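Local atomic coordinates of putative aldehyde dehydrogenase (Burkholderia cenocepacia, PDB entry 4YWE), a protein that probably oxidises aldehydes with NAD or NADP as electron acceptor, and binds calcium and magnesium ions. Residues Pro23-Thr28 with Arg45-Asp50; Ala115-Phe120 with Phe164-Gly169; Gly149-Ile154 with Ile227-Phe232. All blocks are in the same frame, centred on the assembly; numbering follows the deposited sequence.

Interaction 1: Pro23-Thr28 with Arg45-Asp50. With EDO (1,2-ethanediol), chain I.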
loop_
_atom_site.group_PDB
_atom_site.type_symbol
_atom_site.label_atom_id
_atom_site.label_comp_id
_atom_site.label_asym_id
_atom_site.label_seq_id
_atom_site.Cartn_x
_atom_site.Cartn_y
_atom_site.Cartn_z
ATOM N N PRO A 23 36.760 -14.094 23.762
ATOM C CA PRO A 23 37.128 -12.718 23.413
ATOM C C PRO A 23 38.595 -12.632 23.004
ATOM O O PRO A 23 39.411 -13.407 23.504
ATOM C CB PRO A 23 36.862 -11.941 24.706
ATOM C CG PRO A 23 36.911 -12.969 25.788
ATOM C CD PRO A 23 36.360 -14.218 25.174
ATOM N N ALA A 24 38.918 -11.708 22.104
ATOM C CA ALA A 24 40.270 -11.594 21.569
ATOM C C ALA A 24 41.295 -11.286 22.656
ATOM O O ALA A 24 42.454 -11.687 22.558
ATOM C CB ALA A 24 40.318 -10.528 20.485
ATOM N N GLN A 25 40.863 -10.578 23.695
ATOM C CA GLN A 25 41.768 -10.166 24.761
ATOM C C GLN A 25 41.548 -10.971 26.042
ATOM O O GLN A 25 42.179 -10.704 27.066
ATOM C CB GLN A 25 41.613 -8.669 25.032
ATOM C CG GLN A 25 42.075 -7.801 23.871
ATOM C CD GLN A 25 41.815 -6.327 24.096
ATOM O OE1 GLN A 25 41.715 -5.868 25.235
ATOM N NE2 GLN A 25 41.704 -5.574 23.007
ATOM N N LEU A 26 40.648 -11.947 25.970
ATOM C CA LEU A 26 40.463 -12.944 27.025
ATOM C C LEU A 26 40.127 -12.361 28.400
ATOM O O LEU A 26 40.645 -12.825 29.415
ATOM C CB LEU A 26 41.719 -13.815 27.142
ATOM C CG LEU A 26 42.174 -14.546 25.877
ATOM C CD1 LEU A 26 43.519 -15.220 26.099
ATOM C CD2 LEU A 26 41.130 -15.559 25.436
ATOM N N GLU A 27 39.260 -11.354 28.434
ATOM C CA GLU A 27 38.806 -10.796 29.706
ATOM C C GLU A 27 37.292 -10.934 29.846
ATOM O O GLU A 27 36.585 -11.116 28.856
ATOM C CB GLU A 27 39.228 -9.332 29.839
ATOM C CG GLU A 27 40.720 -9.148 30.071
ATOM C CD GLU A 27 41.095 -7.711 30.380
ATOM O OE1 GLU A 27 42.080 -7.502 31.119
ATOM O OE2 GLU A 27 40.407 -6.794 29.883
ATOM N N THR A 28 36.802 -10.853 31.080
ATOM C CA THR A 28 35.393 -11.111 31.359
ATOM C C THR A 28 34.707 -9.977 32.117
ATOM O O THR A 28 35.362 -9.100 32.681
ATOM C CB THR A 28 35.215 -12.406 32.176
ATOM O OG1 THR A 28 35.903 -12.281 33.428
ATOM C CG2 THR A 28 35.767 -13.604 31.415
ATOM N N ARG A 45 34.224 -9.923 27.752
ATOM C CA ARG A 45 34.439 -8.487 27.623
ATOM C C ARG A 45 34.857 -8.157 26.194
ATOM O O ARG A 45 36.046 -8.117 25.875
ATOM C CB ARG A 45 35.494 -8.003 28.621
ATOM C CG ARG A 45 35.729 -6.502 28.598
ATOM C CD ARG A 45 36.725 -6.079 29.667
ATOM N NE ARG A 45 36.969 -4.640 29.641
ATOM C CZ ARG A 45 37.721 -3.993 30.526
ATOM N NH1 ARG A 45 38.304 -4.657 31.515
ATOM N NH2 ARG A 45 37.889 -2.682 30.423
ATOM N N GLY A 46 33.869 -7.931 25.335
ATOM C CA GLY A 46 34.119 -7.709 23.924
ATOM C C GLY A 46 34.832 -6.416 23.592
ATOM O O GLY A 46 34.546 -5.367 24.167
ATOM N N THR A 47 35.769 -6.500 22.654
ATOM C CA THR A 47 36.511 -5.332 22.204
ATOM C C THR A 47 36.427 -5.214 20.688
ATOM O O THR A 47 35.720 -5.986 20.039
ATOM C CB THR A 47 37.988 -5.396 22.642
ATOM O OG1 THR A 47 38.562 -6.637 22.216
ATOM C CG2 THR A 47 38.098 -5.290 24.156
ATOM N N ALA A 48 37.154 -4.248 20.132
ATOM C CA ALA A 48 37.137 -3.974 18.695
ATOM C C ALA A 48 37.456 -5.189 17.806
ATOM O O ALA A 48 36.798 -5.374 16.782
ATOM C CB ALA A 48 38.096 -2.824 18.373
ATOM N N PRO A 49 38.465 -6.008 18.171
ATOM C CA PRO A 49 38.697 -7.181 17.316
ATOM C C PRO A 49 37.508 -8.140 17.259
ATOM O O PRO A 49 37.260 -8.742 16.212
ATOM C CB PRO A 49 39.902 -7.859 17.973
ATOM C CG PRO A 49 40.610 -6.763 18.673
ATOM C CD PRO A 49 39.530 -5.860 19.181
ATOM N N ASP A 50 36.787 -8.271 18.368
ATOM C CA ASP A 50 35.615 -9.139 18.423
ATOM C C ASP A 50 34.513 -8.625 17.501
ATOM O O ASP A 50 33.838 -9.406 16.830
ATOM C CB ASP A 50 35.097 -9.249 19.857
ATOM C CG ASP A 50 36.156 -9.743 20.821
ATOM O OD1 ASP A 50 36.959 -10.617 20.430
ATOM O OD2 ASP A 50 36.192 -9.254 21.969
HETATM C C1 EDO I . 36.967 -0.416 21.215
HETATM O O1 EDO I . 35.800 0.385 21.436
HETATM C C2 EDO I . 37.180 -1.351 22.399
HETATM O O2 EDO I . 38.363 -2.129 22.190
HETATM O O HOH W 1 38.485 -9.016 23.434
HETATM O O HOH W 2 38.581 -9.230 26.551
HETATM O O HOH W 3 37.676 -7.335 32.647
#

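Interaction 2: Ala115-Phe120 with Phe164-Gly169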
loop_
_atom_site.group_PDB
_atom_site.type_symbol
_atom_site.label_atom_id
_atom_site.label_comp_id
_atom_site.label_asym_id
_atom_site.label_seq_id
_atom_site.Cartn_x
_atom_site.Cartn_y
_atom_site.Cartn_z
ATOM N N ALA A 115 8.534 -14.597 21.211
ATOM C CA ALA A 115 8.019 -15.596 20.285
ATOM C C ALA A 115 7.017 -14.976 19.316
ATOM O O ALA A 115 6.920 -15.387 18.159
ATOM C CB ALA A 115 7.378 -16.744 21.048
ATOM N N ARG A 116 6.275 -13.981 19.793
ATOM C CA ARG A 116 5.269 -13.317 18.976
ATOM C C ARG A 116 5.933 -12.460 17.902
ATOM O O ARG A 116 5.457 -12.398 16.767
ATOM C CB ARG A 116 4.339 -12.470 19.852
ATOM C CG ARG A 116 3.295 -11.671 19.082
ATOM C CD ARG A 116 2.505 -12.543 18.111
ATOM N NE ARG A 116 1.572 -11.753 17.313
ATOM C CZ ARG A 116 1.092 -12.125 16.129
ATOM N NH1 ARG A 116 1.463 -13.279 15.592
ATOM N NH2 ARG A 116 0.247 -11.337 15.479
ATOM N N TYR A 117 7.035 -11.808 18.262
ATOM C CA TYR A 117 7.811 -11.035 17.296
ATOM C C TYR A 117 8.264 -11.905 16.128
ATOM O O TYR A 117 8.087 -11.542 14.963
ATOM C CB TYR A 117 9.029 -10.393 17.963
ATOM C CG TYR A 117 8.736 -9.075 18.641
ATOM C CD1 TYR A 117 8.219 -8.005 17.924
ATOM C CD2 TYR A 117 8.996 -8.894 19.993
ATOM C CE1 TYR A 117 7.952 -6.797 18.537
ATOM C CE2 TYR A 117 8.738 -7.687 20.615
ATOM C CZ TYR A 117 8.216 -6.643 19.881
ATOM O OH TYR A 117 7.955 -5.441 20.495
ATOM N N PHE A 118 8.845 -13.057 16.449
ATOM C CA PHE A 118 9.356 -13.964 15.429
ATOM C C PHE A 118 8.221 -14.566 14.607
ATOM O O PHE A 118 8.355 -14.747 13.399
ATOM C CB PHE A 118 10.199 -15.068 16.073
ATOM C CG PHE A 118 11.513 -14.582 16.618
ATOM C CD1 PHE A 118 12.218 -13.583 15.969
ATOM C CD2 PHE A 118 12.036 -15.116 17.783
ATOM C CE1 PHE A 118 13.426 -13.129 16.466
ATOM C CE2 PHE A 118 13.245 -14.666 18.286
ATOM C CZ PHE A 118 13.940 -13.670 17.627
ATOM N N GLU A 119 7.103 -14.861 15.261
ATOM C CA GLU A 119 5.929 -15.395 14.575
ATOM C C GLU A 119 5.360 -14.387 13.580
ATOM O O GLU A 119 5.043 -14.732 12.439
ATOM C CB GLU A 119 4.848 -15.788 15.583
ATOM C CG GLU A 119 3.584 -16.340 14.948
ATOM C CD GLU A 119 2.473 -16.566 15.956
ATOM O OE1 GLU A 119 2.242 -15.675 16.801
ATOM O OE2 GLU A 119 1.832 -17.636 15.904
ATOM N N PHE A 120 5.234 -13.141 14.024
ATOM C CA PHE A 120 4.669 -12.078 13.204
ATOM C C PHE A 120 5.532 -11.810 11.977
ATOM O O PHE A 120 5.033 -11.773 10.853
ATOM C CB PHE A 120 4.509 -10.796 14.029
ATOM C CG PHE A 120 3.942 -9.636 13.255
ATOM C CD1 PHE A 120 2.576 -9.526 13.047
ATOM C CD2 PHE A 120 4.773 -8.651 12.749
ATOM C CE1 PHE A 120 2.052 -8.457 12.342
ATOM C CE2 PHE A 120 4.255 -7.581 12.042
ATOM C CZ PHE A 120 2.894 -7.484 11.837
ATOM N N PHE A 164 15.332 -7.330 21.516
ATOM C CA PHE A 164 16.030 -8.210 20.583
ATOM C C PHE A 164 15.051 -8.706 19.528
ATOM O O PHE A 164 15.354 -8.716 18.338
ATOM C CB PHE A 164 16.666 -9.393 21.319
ATOM C CG PHE A 164 17.441 -10.327 20.430
ATOM C CD1 PHE A 164 16.822 -11.410 19.826
ATOM C CD2 PHE A 164 18.795 -10.133 20.214
ATOM C CE1 PHE A 164 17.536 -12.273 19.014
ATOM C CE2 PHE A 164 19.515 -10.993 19.404
ATOM C CZ PHE A 164 18.884 -12.064 18.804
ATOM N N GLY A 165 13.865 -9.102 19.978
ATOM C CA GLY A 165 12.844 -9.632 19.095
ATOM C C GLY A 165 12.330 -8.654 18.057
ATOM O O GLY A 165 12.122 -9.022 16.903
ATOM N N ARG A 166 12.124 -7.404 18.461
ATOM C CA ARG A 166 11.600 -6.403 17.541
ATOM C C ARG A 166 12.682 -5.933 16.572
ATOM O O ARG A 166 12.398 -5.639 15.412
ATOM C CB ARG A 166 11.011 -5.209 18.308
ATOM C CG ARG A 166 12.032 -4.259 18.916
ATOM C CD ARG A 166 11.360 -3.068 19.588
ATOM N NE ARG A 166 12.343 -2.115 20.092
ATOM C CZ ARG A 166 12.083 -1.181 20.999
ATOM N NH1 ARG A 166 10.866 -1.071 21.512
ATOM N NH2 ARG A 166 13.043 -0.357 21.397
ATOM N N SER A 167 13.924 -5.881 17.046
ATOM C CA SER A 167 15.022 -5.342 16.249
ATOM C C SER A 167 15.612 -6.396 15.321
ATOM O O SER A 167 15.635 -6.219 14.104
ATOM C CB SER A 167 16.114 -4.776 17.159
ATOM O OG SER A 167 17.087 -4.071 16.410
ATOM N N VAL A 168 16.088 -7.491 15.905
ATOM C CA VAL A 168 16.722 -8.557 15.137
ATOM C C VAL A 168 15.681 -9.317 14.318
ATOM O O VAL A 168 15.948 -9.731 13.191
ATOM C CB VAL A 168 17.504 -9.508 16.065
ATOM C CG1 VAL A 168 18.168 -10.619 15.265
ATOM C CG2 VAL A 168 18.541 -8.729 16.857
ATOM N N GLY A 169 14.490 -9.486 14.882
ATOM C CA GLY A 169 13.415 -10.176 14.192
ATOM C C GLY A 169 13.001 -9.504 12.897
ATOM O O GLY A 169 12.748 -10.172 11.893
#

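Interaction 3: Gly149-Ile154 with Ile227-Phe232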
loop_
_atom_site.group_PDB
_atom_site.type_symbol
_atom_site.label_atom_id
_atom_site.label_comp_id
_atom_site.label_asym_id
_atom_site.label_seq_id
_atom_site.Cartn_x
_atom_site.Cartn_y
_atom_site.Cartn_z
ATOM N N GLY A 149 22.016 -4.898 4.380
ATOM C CA GLY A 149 23.174 -5.771 4.335
ATOM C C GLY A 149 23.493 -6.296 5.718
ATOM O O GLY A 149 22.909 -7.281 6.171
ATOM N N VAL A 150 24.422 -5.630 6.395
ATOM C CA VAL A 150 24.736 -5.962 7.775
ATOM C C VAL A 150 24.148 -4.899 8.695
ATOM O O VAL A 150 24.442 -3.712 8.552
ATOM C CB VAL A 150 26.251 -6.098 7.992
ATOM C CG1 VAL A 150 26.555 -6.319 9.464
ATOM C CG2 VAL A 150 26.805 -7.235 7.147
ATOM N N THR A 151 23.309 -5.328 9.632
ATOM C CA THR A 151 22.685 -4.406 10.573
ATOM C C THR A 151 23.280 -4.552 11.967
ATOM O O THR A 151 23.471 -5.663 12.457
ATOM C CB THR A 151 21.161 -4.620 10.656
ATOM O OG1 THR A 151 20.885 -5.991 10.963
ATOM C CG2 THR A 151 20.499 -4.256 9.335
ATOM N N GLY A 152 23.579 -3.418 12.594
ATOM C CA GLY A 152 24.078 -3.406 13.957
ATOM C C GLY A 152 22.955 -3.163 14.943
ATOM O O GLY A 152 22.060 -2.355 14.688
ATOM N N HIS A 153 22.997 -3.858 16.074
ATOM C CA HIS A 153 21.916 -3.780 17.047
ATOM C C HIS A 153 22.434 -3.518 18.455
ATOM O O HIS A 153 23.163 -4.333 19.021
ATOM C CB HIS A 153 21.094 -5.072 17.024
ATOM C CG HIS A 153 20.537 -5.409 15.676
ATOM N ND1 HIS A 153 19.240 -5.115 15.312
ATOM C CD2 HIS A 153 21.101 -6.013 14.604
ATOM C CE1 HIS A 153 19.030 -5.525 14.074
ATOM N NE2 HIS A 153 20.142 -6.074 13.621
ATOM N N ILE A 154 22.057 -2.373 19.015
ATOM C CA ILE A 154 22.385 -2.053 20.397
ATOM C C ILE A 154 21.164 -2.324 21.266
ATOM O O ILE A 154 20.153 -1.630 21.165
ATOM C CB ILE A 154 22.862 -0.599 20.546
ATOM C CG1 ILE A 154 23.973 -0.292 19.539
ATOM C CG2 ILE A 154 23.336 -0.339 21.970
ATOM C CD1 ILE A 154 25.214 -1.132 19.724
ATOM N N ILE A 227 29.254 -1.970 8.707
ATOM C CA ILE A 227 27.837 -2.061 9.049
ATOM C C ILE A 227 27.069 -1.050 8.205
ATOM O O ILE A 227 27.578 0.032 7.915
ATOM C CB ILE A 227 27.622 -1.843 10.563
ATOM C CG1 ILE A 227 28.308 -2.959 11.352
ATOM C CG2 ILE A 227 26.139 -1.792 10.912
ATOM C CD1 ILE A 227 28.197 -2.810 12.849
ATOM N N ASP A 228 25.852 -1.403 7.800
ATOM C CA ASP A 228 25.095 -0.578 6.864
ATOM C C ASP A 228 23.932 0.159 7.521
ATOM O O ASP A 228 23.408 1.121 6.964
ATOM C CB ASP A 228 24.578 -1.443 5.714
ATOM C CG ASP A 228 25.685 -2.223 5.035
ATOM O OD1 ASP A 228 26.544 -1.591 4.383
ATOM O OD2 ASP A 228 25.697 -3.467 5.157
ATOM N N HIS A 229 23.532 -0.295 8.703
ATOM C CA HIS A 229 22.421 0.313 9.430
ATOM C C HIS A 229 22.482 -0.074 10.901
ATOM O O HIS A 229 22.835 -1.203 11.239
ATOM C CB HIS A 229 21.080 -0.109 8.824
ATOM C CG HIS A 229 19.892 0.285 9.647
ATOM N ND1 HIS A 229 19.254 1.499 9.503
ATOM C CD2 HIS A 229 19.227 -0.375 10.625
ATOM C CE1 HIS A 229 18.249 1.569 10.356
ATOM N NE2 HIS A 229 18.211 0.445 11.049
ATOM N N ILE A 230 22.138 0.866 11.774
ATOM C CA ILE A 230 22.197 0.618 13.208
ATOM C C ILE A 230 20.836 0.829 13.855
ATOM O O ILE A 230 20.178 1.847 13.633
ATOM C CB ILE A 230 23.257 1.509 13.884
ATOM C CG1 ILE A 230 24.642 1.233 13.297
ATOM C CG2 ILE A 230 23.264 1.279 15.390
ATOM C CD1 ILE A 230 25.744 2.066 13.915
ATOM N N SER A 231 20.420 -0.146 14.657
ATOM C CA SER A 231 19.205 -0.027 15.450
ATOM C C SER A 231 19.570 0.190 16.914
ATOM O O SER A 231 20.032 -0.731 17.590
ATOM C CB SER A 231 18.332 -1.273 15.294
ATOM O OG SER A 231 17.200 -1.211 16.144
ATOM N N PHE A 232 19.370 1.411 17.401
ATOM C CA PHE A 232 19.755 1.750 18.766
ATOM C C PHE A 232 18.553 1.920 19.687
ATOM O O PHE A 232 17.543 2.515 19.311
ATOM C CB PHE A 232 20.600 3.028 18.786
ATOM C CG PHE A 232 21.014 3.458 20.169
ATOM C CD1 PHE A 232 22.186 2.981 20.733
ATOM C CD2 PHE A 232 20.233 4.336 20.905
ATOM C CE1 PHE A 232 22.569 3.369 22.004
ATOM C CE2 PHE A 232 20.608 4.726 22.175
ATOM C CZ PHE A 232 21.780 4.246 22.726
HETATM O O HOH W 4 17.830 -1.487 19.163
#

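Interaction 1: Pro23-Thr28 with Arg45-Asp50
The carboxylate of Asp-50, in the first turn of helix 48-63, reaches back to two separate backbone N-H groups: that of Ala-24 in the facing loop and that of Thr-47 just before its own helix. This loop, which contains a type I beta turn from Pro-23 to Leu-26, links strands 19-21 and 28-33 near the N-terminus of the aldehyde dehydrogenase fold. Ala-24 N gives Asp-50 OD1 a 2.8 Å hydrogen bond on its syn lone pair, while Thr-47 N meets OD2 on the anti side, 31° out of the carboxylate plane. Water 1 also donates to OD2 and binds Gln-25 N and Thr-47 OG1, tying turn and helix start together. Beside it, the Ala-24 methyl packs on the ring of Pro-49, CB to CB 3.7 Å.

At the other end Arg-45 N bonds to Glu-27 O (2.9 Å). The extended Arg-45 chain runs alongside Glu-27, both pointing the same way. The salt bridge between Glu-27 OE2 and Arg-45 NH1 (3.4 Å) is one of charge alone, because the oxygen lies well out of the guanidinium plane; Arg-45 NH2 has its own salt bridge to Glu-216. Water 3 donates to Thr-28 O and accepts from Arg-45 NH1 at 3.0 Å.

Interaction 2: Ala115-Phe120 with Phe164-Gly169
Tyr-117 lays one face of its ring over the backbone and CB of Arg-166, while its neighbour Phe-118 turns its ring edge to the same helix. Helices 104-124 and 160-174 run nearly parallel here, the axes of the two segments coming within 8.5 Å and crossing at -25°. Gly-165 and Gly-169 of the second helix face this approach, and Tyr-117 CB sits 3.5 Å from Gly-165 O.

With CG anti to the carbonyl carbon (chi1 -84°), the Tyr-117 ring lies alongside Arg-166, both side chains heading the same way. Arg-166 CB makes a CH-pi contact, 3.8 Å from the centroid of the Tyr-117 ring and 27° off its normal. The guanidinium lies beyond, its plane nearly perpendicular to the ring, and NH2 bonds to Thr-233 OG1. The edge of Phe-118 meets Gly-169, CE1 to CA 3.7 Å, and its CZ touches the rim of Phe-164 at CE1, 4.1 Å away, each atom near the plane of the other ring. Phe-164 continues onto strands 177-182 and 207-209, and Phe-118 onto helix 71-87, so the pair bridges helix and sheet layers of the alpha/beta domain.

Helix 104-124 also meets the second subunit, where Arg-116 forms a salt bridge with Asp-126 and Glu-119 one with Arg-76 of that subunit. The interface between the helices is thus joined by apolar and CH-pi contacts, while the Arg-166 side chain comes within about 4 Å of that of Glu-256, the predicted active-site residue.

Interaction 3: Gly149-Ile154 with Ile227-Phe232
Strands 150-154 and 229-232 run parallel, the axes of these segments coming within 4.6 Å at 19°, with Gly-152 linked through N to His-229 O (2.7 Å) and through O to Ser-231 N, and Ile-154 N bonded to Ser-231 O. At the entrance to the ladder Asp-228 acts twice: its N bonds to Val-150 O, and its OD2 accepts from Val-150 N at 2.8 Å in an almost straight bond (176°) on the anti lone pair. The same oxygen has a salt bridge to Arg-59 of helix 48-63, which would probably help to keep the carboxylate charged.

Ile-227 brings CG2 against the bare backbone of Gly-152, 3.5 Å from its N, and its CG1 faces Val-150 CG1. The pairing belongs to the Rossmann-like sheet of the aldehyde dehydrogenase family, in which strand 139-155 lies between 177-182 and 229-233.

On one face of the sheet, Ile-154 crosses Phe-232: Ile-154 CB is 3.6 Å from Phe-232 CD1, and the CG2 methyl also packs on this side of the ring. On the other are Thr-151, His-153, His-229 and Ser-231. Thr-151 OG1 and His-153 NE2 share a 2.8 Å hydrogen bond, and Ser-167 bonds to ND1, so both imidazole nitrogens have partners. Ser-231 CB lies 3.9 Å from His-153 ND1. Ser-231 OG is hydrogen-bonded to Glu-467; water 4 donates to this hydroxyl and to Ile-154 O.

Interactions 2 and 3 touch, although their centres are 16 Å apart: Ser-167 of helix 160-174 probably hydrogen-bonds through OG to His-153 ND1 and Ser-231 OG. That helix directly follows strand 139-155 and packs over the sheet. The segments of the two contacts alternate along the chain, in the order 115-120, 149-154, 164-169, 227-232. Interaction 1 closes before either opens and stands apart, its centre 20 Å from interaction 3 and 28 Å from interaction 2. Helix 48-63, which starts in interaction 1, nevertheless reaches interaction 3 through Val-55, Ala-58 and Arg-59. It thus connects the N-terminal loop region to the sheet, while interactions 2 and 3 border the predicted active-site residue Glu-256.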